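Local coordinates for Non-fluorescent flavoprotein (Photobacterium phosphoreum, PDB 1FVP) that binds flavin mononucleotide carrying a covalently attached myristate, as a homodimeric relative of bacterial luciferase that may have alkanal monooxygenase activity, at residues N27-E30 against T31-I34; G189-D192 against N193-F197. One frame throughout, in Å; residues are numbered along the deposited sequence.

Both contacts are local, each made within one continuous run of chain, and they lie on opposite sides of the centre of the chain, their own centres about 27 Å apart. Contact 1 falls inside helix 23-38, in the unit that links the parallel strands 6-11 and 42-48; contact 2 is the turn leading from helix 178-190 into strand 195-199, which pairs with strand 6-11. Both are partly buried. In contact 1 successive helical turns are joined by backbone bonds and an ion pair, beside the second subunit; contact 2 relies on a reversal of the backbone, and no other protein chain of the assembly touches it. Each also meets a flavin: Ala28 touches one, whereas Asn193 hydrogen-bonds to the ribityl chain of another.

Contact 1 of 2, residues N27-E30 against T31-I34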
ATOM      1  N   ASN A  27      -6.873 -18.899   2.947  1.00 28.30           N
ATOM      2  CA  ASN A  27      -8.159 -18.278   2.608  1.00 27.71           C
ATOM      3  C   ASN A  27      -7.892 -16.934   1.904  1.00 26.99           C
ATOM      4  O   ASN A  27      -8.496 -16.621   0.873  1.00 26.66           O
ATOM      5  CB  ASN A  27      -9.001 -18.064   3.872  1.00 27.85           C
ATOM      6  CG  ASN A  27      -9.363 -19.337   4.614  1.00 27.64           C
ATOM      7  OD1 ASN A  27      -8.643 -20.342   4.585  1.00 26.94           O
ATOM      8  ND2 ASN A  27     -10.534 -19.290   5.257  1.00 27.71           N
ATOM      9  N   ALA A  28      -6.984 -16.181   2.516  1.00 26.21           N
ATOM     10  CA  ALA A  28      -6.581 -14.869   2.023  1.00 25.27           C
ATOM     11  C   ALA A  28      -5.823 -15.003   0.709  1.00 25.08           C
ATOM     12  O   ALA A  28      -5.886 -14.016  -0.035  1.00 24.95           O
ATOM     13  CB  ALA A  28      -5.756 -14.076   3.012  1.00 25.19           C
ATOM     14  N   LEU A  29      -5.194 -16.138   0.479  1.00 24.98           N
ATOM     15  CA  LEU A  29      -4.436 -16.355  -0.784  1.00 25.12           C
ATOM     16  C   LEU A  29      -5.408 -16.697  -1.914  1.00 26.15           C
ATOM     17  O   LEU A  29      -5.176 -16.510  -3.125  1.00 26.27           O
ATOM     18  CB  LEU A  29      -3.376 -17.379  -0.463  1.00 23.72           C
ATOM     19  CG  LEU A  29      -1.906 -17.151  -0.706  1.00 22.99           C
ATOM     20  CD1 LEU A  29      -1.330 -15.985   0.089  1.00 22.14           C
ATOM     21  CD2 LEU A  29      -1.178 -18.419  -0.239  1.00 22.29           C
ATOM     22  N   GLU A  30      -6.567 -17.188  -1.504  1.00 27.41           N
ATOM     23  CA  GLU A  30      -7.670 -17.585  -2.386  1.00 28.44           C
ATOM     24  C   GLU A  30      -8.466 -16.347  -2.797  1.00 28.45           C
ATOM     25  O   GLU A  30      -8.940 -16.255  -3.928  1.00 28.62           O
ATOM     26  CB  GLU A  30      -8.661 -18.515  -1.693  1.00 29.87           C
ATOM     27  CG  GLU A  30      -9.054 -19.784  -2.433  1.00 31.66           C
ATOM     28  CD  GLU A  30      -9.778 -19.550  -3.726  1.00 33.05           C
ATOM     29  OE1 GLU A  30     -10.907 -19.083  -3.718  1.00 34.65           O
ATOM     30  OE2 GLU A  30      -9.121 -19.885  -4.735  1.00 33.27           O
ATOM     31  N   THR A  31      -8.568 -15.453  -1.824  1.00 28.24           N
ATOM     32  CA  THR A  31      -9.254 -14.177  -1.960  1.00 27.83           C
ATOM     33  C   THR A  31      -8.506 -13.385  -3.041  1.00 28.11           C
ATOM     34  O   THR A  31      -9.107 -12.569  -3.741  1.00 28.71           O
ATOM     35  CB  THR A  31      -9.294 -13.306  -0.644  1.00 27.86           C
ATOM     36  OG1 THR A  31      -9.431 -14.160   0.532  1.00 27.15           O
ATOM     37  CG2 THR A  31     -10.385 -12.225  -0.663  1.00 27.91           C
ATOM     38  N   LEU A  32      -7.205 -13.632  -3.122  1.00 28.18           N
ATOM     39  CA  LEU A  32      -6.297 -12.977  -4.069  1.00 27.28           C
ATOM     40  C   LEU A  32      -6.331 -13.692  -5.423  1.00 27.97           C
ATOM     41  O   LEU A  32      -6.122 -13.044  -6.467  1.00 28.08           O
ATOM     42  CB  LEU A  32      -4.876 -12.961  -3.511  1.00 24.97           C
ATOM     43  CG  LEU A  32      -4.499 -12.047  -2.371  1.00 24.09           C
ATOM     44  CD1 LEU A  32      -3.091 -12.361  -1.872  1.00 23.36           C
ATOM     45  CD2 LEU A  32      -4.577 -10.599  -2.819  1.00 23.63           C
ATOM     46  N   ARG A  33      -6.553 -15.007  -5.324  1.00 28.26           N
ATOM     47  CA  ARG A  33      -6.595 -15.815  -6.556  1.00 28.04           C
ATOM     48  C   ARG A  33      -7.709 -15.299  -7.467  1.00 27.83           C
ATOM     49  O   ARG A  33      -7.472 -15.031  -8.659  1.00 27.51           O
ATOM     50  CB  ARG A  33      -6.745 -17.313  -6.309  1.00 28.48           C
ATOM     51  CG  ARG A  33      -6.593 -18.126  -7.601  1.00 29.06           C
ATOM     52  CD  ARG A  33      -6.973 -19.559  -7.431  1.00 29.19           C
ATOM     53  NE  ARG A  33      -8.342 -19.700  -6.978  1.00 29.04           N
ATOM     54  CZ  ARG A  33      -9.405 -19.375  -7.719  1.00 30.05           C
ATOM     55  NH1 ARG A  33      -9.307 -18.939  -8.970  1.00 29.03           N
ATOM     56  NH2 ARG A  33     -10.606 -19.469  -7.121  1.00 30.59           N
ATOM     57  N   ILE A  34      -8.885 -15.172  -6.873  1.00 27.78           N
ATOM     58  CA  ILE A  34     -10.079 -14.702  -7.606  1.00 27.83           C
ATOM     59  C   ILE A  34      -9.716 -13.395  -8.304  1.00 28.52           C
ATOM     60  O   ILE A  34      -9.860 -13.224  -9.520  1.00 27.64           O
ATOM     61  CB  ILE A  34     -11.290 -14.591  -6.621  1.00 26.77           C
ATOM     62  CG1 ILE A  34     -11.300 -15.889  -5.790  1.00 26.87           C
ATOM     63  CG2 ILE A  34     -12.616 -14.302  -7.348  1.00 26.08           C
ATOM     64  CD1 ILE A  34     -12.464 -16.106  -4.804  1.00 27.50           C
TER
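Glu30 and Arg33 lie side by side on helix 23-38, three residues apart, and are joined by a salt bridge. Starting from the backbone, CB of Glu30 merely lies beside the peptide nitrogen of Thr31, as the covalent chain requires. The chain then bends at chi2 (-63°), which swings the carboxylate along the helix toward the following turn. There Glu30 OE2 faces the guanidinium edge, near its plane, and accepts from Arg33 NE, at a modelled distance too short to be taken literally, and weakly from Arg33 NH2 at 2.8 Å. Glu30 OE1 reaches the same Arg33 NH2 weakly, at 3.4 Å, and also lies 3.5 Å from Ile34 CD1. The two charged groups are nearly coplanar, their planes 28° apart. Arg33 NH1 turns to a second acid, Asp38, so the guanidinium is held between two carboxylates.

Thr31 meets the preceding turn by its backbone and its hydroxyl: Thr31 N donates to Asn27 O at 2.9 Å, and Thr31 OG1 lies 2.7 Å from that same oxygen. OG1 sits beside its own backbone N (chi1 -36°), which brings it close to the Asn27 carbonyl; it also has Glu202 and Lys210 as partners. Ile34 N closes the next turn with a fairly straight bond to Glu30 O at 3.1 Å, and Leu29 CD1 approaches Leu32 CD1 at 4.5 Å. Leu29 and Leu32 also pack on Tyr88 and Leu72 of the second subunit, respectively, while Ala28 touches the flavin ligand. These i to i+3 and i to i+4 links belong to the connecting helix of a beta-alpha-beta unit, between strands 6-11 and 42-48.

Contact 2 of 2, residues G189-D192 against N193-F197; sequences GKFD and NTVDF. With FMA (6-(3-tetradecanoic acid) flavine mononucleotide), chain D.
The backbone reverses through a type I' beta turn from Phe191 to Thr194, with positive phi at both Asp192 and Asn193, overlapping the Schellman motif that ends helix 178-190. Asp192 is the C-prime residue of that motif, and the chain runs on directly into strand 195-199, so the segment is the tight connection from a helix to a strand of the sheet. Phe191 O is gripped twice by Thr194. Thr194 N donates to Phe191 O at 2.6 Å, closing the turn, and the hydroxyl Thr194 OG1 adds a bond of 3.0 Å to Phe191 O from the opposite face of the carbonyl plane, standing 35° out of it. The hydroxyl can do this because it lies between its own backbone N and carbonyl carbon (chi1 75°), while the methyl Thr194 CG2 packs 3.8 Å from Asp192 CB.

Phe191 and Val195 meet where the valine methyl CG1 comes 4.0 Å from Phe191 CB and approaches the ring obliquely. The rest of the ring leads away from the strand, to Phe94 and to Arg103 and Leu107 of helix 100-116. Val195 is in turn backed by His126 and Leu128 on the neighbouring parallel strand 126-134.

Asn193 looks toward the ligand. Its side-chain oxygen OD1 is the acceptor for two hydroxyls of the flavin's ribityl chain, those on the 2' and 4' carbons. The bond from the 4' hydroxyl, O4', is modelled so short that its length is doubtful. The other has an ordinary length, with ligand O2B 2.8 Å from Asn193 OD1.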
ATOM      1  N   GLY A 189     -24.870   6.831  -0.757  1.00 27.91           N
ATOM      2  CA  GLY A 189     -25.751   7.967  -0.607  1.00 27.22           C
ATOM      3  C   GLY A 189     -25.466   8.854   0.589  1.00 27.08           C
ATOM      4  O   GLY A 189     -25.276  10.085   0.414  1.00 27.54           O
ATOM      5  N   LYS A 190     -25.421   8.267   1.778  1.00 26.26           N
ATOM      6  CA  LYS A 190     -25.174   9.024   3.003  1.00 25.61           C
ATOM      7  C   LYS A 190     -23.805   9.704   2.962  1.00 25.19           C
ATOM      8  O   LYS A 190     -23.484  10.466   3.873  1.00 24.60           O
ATOM      9  CB  LYS A 190     -25.246   8.203   4.272  1.00 26.61           C
ATOM     10  CG  LYS A 190     -26.097   6.973   4.391  1.00 26.62           C
ATOM     11  CD  LYS A 190     -27.571   7.243   4.618  1.00 26.89           C
ATOM     12  CE  LYS A 190     -28.314   7.136   3.291  1.00 27.77           C
ATOM     13  NZ  LYS A 190     -29.701   7.671   3.430  1.00 28.75           N
ATOM     14  N   PHE A 191     -23.014   9.388   1.975  1.00 25.30           N
ATOM     15  CA  PHE A 191     -21.666   9.870   1.682  1.00 24.82           C
ATOM     16  C   PHE A 191     -21.740  10.682   0.379  1.00 25.85           C
ATOM     17  O   PHE A 191     -20.843  10.639  -0.490  1.00 26.33           O
ATOM     18  CB  PHE A 191     -20.632   8.738   1.550  1.00 22.33           C
ATOM     19  CG  PHE A 191     -20.103   8.258   2.866  1.00 20.80           C
ATOM     20  CD1 PHE A 191     -19.125   8.977   3.529  1.00 20.54           C
ATOM     21  CD2 PHE A 191     -20.601   7.111   3.467  1.00 20.30           C
ATOM     22  CE1 PHE A 191     -18.630   8.589   4.764  1.00 19.96           C
ATOM     23  CE2 PHE A 191     -20.123   6.694   4.705  1.00 20.11           C
ATOM     24  CZ  PHE A 191     -19.127   7.443   5.352  1.00 19.85           C
ATOM     25  N   ASP A 192     -22.847  11.388   0.236  1.00 26.42           N
ATOM     26  CA  ASP A 192     -23.112  12.211  -0.950  1.00 27.33           C
ATOM     27  C   ASP A 192     -22.699  11.422  -2.203  1.00 26.96           C
ATOM     28  O   ASP A 192     -22.422  12.057  -3.245  1.00 27.47           O
ATOM     29  CB  ASP A 192     -22.437  13.575  -0.937  1.00 29.15           C
ATOM     30  CG  ASP A 192     -22.380  14.317   0.373  1.00 30.84           C
ATOM     31  OD1 ASP A 192     -23.374  14.889   0.863  1.00 31.12           O
ATOM     32  OD2 ASP A 192     -21.244  14.319   0.915  1.00 32.23           O
ATOM     33  N   ASN A 193     -22.678  10.115  -2.100  1.00 26.14           N
ATOM     34  CA  ASN A 193     -22.294   9.292  -3.260  1.00 25.90           C
ATOM     35  C   ASN A 193     -20.879   9.612  -3.738  1.00 25.36           C
ATOM     36  O   ASN A 193     -20.650   9.579  -4.962  1.00 25.01           O
ATOM     37  CB  ASN A 193     -23.348   9.499  -4.348  1.00 26.66           C
ATOM     38  CG  ASN A 193     -24.304   8.335  -4.485  1.00 27.66           C
ATOM     39  OD1 ASN A 193     -24.723   8.071  -5.624  1.00 28.29           O
ATOM     40  ND2 ASN A 193     -24.643   7.629  -3.413  1.00 27.39           N
ATOM     41  N   THR A 194     -19.979   9.877  -2.807  1.00 24.86           N
ATOM     42  CA  THR A 194     -18.588  10.209  -3.125  1.00 24.48           C
ATOM     43  C   THR A 194     -17.561   9.174  -2.694  1.00 24.62           C
ATOM     44  O   THR A 194     -16.381   9.584  -2.407  1.00 25.79           O
ATOM     45  CB  THR A 194     -18.208  11.624  -2.512  1.00 24.35           C
ATOM     46  OG1 THR A 194     -18.030  11.502  -1.064  1.00 23.58           O
ATOM     47  CG2 THR A 194     -19.251  12.690  -2.864  1.00 25.11           C
ATOM     48  N   VAL A 195     -17.928   7.888  -2.646  1.00 22.79           N
ATOM     49  CA  VAL A 195     -16.909   6.918  -2.196  1.00 20.55           C
ATOM     50  C   VAL A 195     -16.840   5.721  -3.136  1.00 20.13           C
ATOM     51  O   VAL A 195     -17.822   5.472  -3.825  1.00 20.55           O
ATOM     52  CB  VAL A 195     -17.245   6.448  -0.775  1.00 19.74           C
ATOM     53  CG1 VAL A 195     -17.047   7.478   0.305  1.00 19.63           C
ATOM     54  CG2 VAL A 195     -18.655   5.871  -0.795  1.00 19.75           C
ATOM     55  N   ASP A 196     -15.708   5.088  -3.065  1.00 19.27           N
ATOM     56  CA  ASP A 196     -15.204   3.893  -3.718  1.00 18.20           C
ATOM     57  C   ASP A 196     -14.980   2.903  -2.564  1.00 17.86           C
ATOM     58  O   ASP A 196     -14.706   3.401  -1.450  1.00 17.61           O
ATOM     59  CB  ASP A 196     -13.960   4.184  -4.531  1.00 18.76           C
ATOM     60  CG  ASP A 196     -14.310   4.327  -6.006  1.00 20.27           C
ATOM     61  OD1 ASP A 196     -15.489   4.564  -6.331  1.00 20.24           O
ATOM     62  OD2 ASP A 196     -13.355   4.191  -6.808  1.00 20.81           O
ATOM     63  N   PHE A 197     -15.104   1.604  -2.827  1.00 17.47           N
ATOM     64  CA  PHE A 197     -14.986   0.627  -1.733  1.00 16.14           C
ATOM     65  C   PHE A 197     -13.883  -0.420  -1.786  1.00 16.26           C
ATOM     66  O   PHE A 197     -13.488  -1.051  -2.756  1.00 16.18           O
ATOM     67  CB  PHE A 197     -16.322  -0.071  -1.485  1.00 13.90           C
ATOM     68  CG  PHE A 197     -17.545   0.659  -1.901  1.00 12.74           C
ATOM     69  CD1 PHE A 197     -17.934   0.638  -3.238  1.00 12.49           C
ATOM     70  CD2 PHE A 197     -18.300   1.366  -0.965  1.00 13.01           C
ATOM     71  CE1 PHE A 197     -19.080   1.322  -3.654  1.00 12.36           C
ATOM     72  CE2 PHE A 197     -19.453   2.061  -1.355  1.00 12.29           C
ATOM     73  CZ  PHE A 197     -19.824   2.022  -2.713  1.00 12.18           C
TER
HETATM   74  N1  FMA D 233     -24.989   5.190  -8.863  1.00 60.48           N
HETATM   75  C2  FMA D 233     -23.874   5.515  -9.519  1.00 60.72           C
HETATM   76  O2  FMA D 233     -23.499   6.576  -9.851  1.00 61.31           O
HETATM   77  N3  FMA D 233     -22.947   4.458  -9.904  1.00 60.32           N
HETATM   78  C4  FMA D 233     -23.204   3.169  -9.610  1.00 60.08           C
HETATM   79  O4  FMA D 233     -22.407   2.325  -9.957  1.00 60.17           O
HETATM   80  C4A FMA D 233     -24.408   2.843  -8.910  1.00 59.98           C
HETATM   81  N5  FMA D 233     -24.754   1.625  -8.578  1.00 59.61           N
HETATM   82  C5A FMA D 233     -25.869   1.258  -7.926  1.00 59.09           C
HETATM   83  C6  FMA D 233     -26.153  -0.068  -7.613  1.00 58.14           C
HETATM   84  C7  FMA D 233     -27.320  -0.342  -6.943  1.00 58.58           C
HETATM   85  C7M FMA D 233     -27.747  -1.793  -6.527  1.00 58.82           C
HETATM   86  C8  FMA D 233     -28.244   0.703  -6.572  1.00 58.87           C
HETATM   87  C8M FMA D 233     -29.526   0.453  -5.846  1.00 58.53           C
HETATM   88  C9  FMA D 233     -27.931   2.005  -6.902  1.00 59.24           C
HETATM   89  C9A FMA D 233     -26.784   2.343  -7.557  1.00 59.43           C
HETATM   90  N10 FMA D 233     -26.409   3.633  -7.909  1.00 59.88           N
HETATM   91  C10 FMA D 233     -25.301   3.980  -8.562  1.00 60.07           C
HETATM   92  C1B FMA D 233     -27.324   4.803  -7.543  1.00 60.34           C
HETATM   93  C2B FMA D 233     -26.576   6.190  -7.335  1.00 61.21           C
HETATM   94  O2B FMA D 233     -27.078   6.587  -6.072  1.00 61.05           O
HETATM   95  C3B FMA D 233     -26.936   7.129  -8.463  1.00 62.19           C
HETATM   96  O3' FMA D 233     -27.379   6.432  -9.583  1.00 62.26           O
HETATM   97  C4B FMA D 233     -25.831   8.099  -8.896  1.00 63.13           C
HETATM   98  O4' FMA D 233     -25.384   8.922  -7.759  1.00 62.91           O
HETATM   99  C5B FMA D 233     -26.350   9.059 -10.003  1.00 64.30           C
HETATM  100  O5' FMA D 233     -26.165  10.491  -9.444  1.00 65.69           O
HETATM  101  P   FMA D 233     -27.227  11.661  -9.379  1.00 66.69           P
HETATM  102  O1P FMA D 233     -27.398  11.959 -10.909  1.00 66.42           O
HETATM  103  O2P FMA D 233     -28.434  11.131  -8.775  1.00 66.35           O
HETATM  104  O3P FMA D 233     -26.718  12.650  -8.560  1.00 66.81           O
HETATM  105  C1' FMA D 233     -25.013  -2.663  -9.940  0.92 56.81           C
HETATM  106  O1' FMA D 233     -25.927  -3.356  -9.350  0.84 56.91           O
HETATM  107  O2' FMA D 233     -24.664  -2.982 -11.082  0.69 56.83           O
HETATM  108  C2' FMA D 233     -25.007  -1.234  -9.509  0.94 56.80           C
HETATM  109  C3' FMA D 233     -25.163  -1.091  -7.989  0.98 56.83           C
HETATM  110  C4' FMA D 233     -23.797  -0.947  -7.390  1.00 55.71           C
HETATM  111  C5' FMA D 233     -23.072  -2.160  -6.857  1.00 54.27           C
HETATM  112  C6' FMA D 233     -22.423  -1.928  -5.515  1.00 52.90           C
HETATM  113  C7' FMA D 233     -21.216  -2.827  -5.285  1.00 51.63           C
HETATM  114  C8' FMA D 233     -21.298  -3.761  -4.153  1.00 50.39           C
HETATM  115  C9' FMA D 233     -20.766  -3.349  -2.791  1.00 49.40           C
HETATM  116  C11 FMA D 233     -21.237  -4.227  -1.673  1.00 48.72           C
HETATM  117  C12 FMA D 233     -21.388  -5.697  -1.818  1.00 48.26           C
HETATM  118  C13 FMA D 233     -21.742  -6.530  -0.631  1.00 47.59           C
HETATM  119  C14 FMA D 233     -21.821  -8.009  -0.834  1.00 47.07           C
HETATM  120  C15 FMA D 233     -22.522  -8.443  -2.090  1.00 46.97           C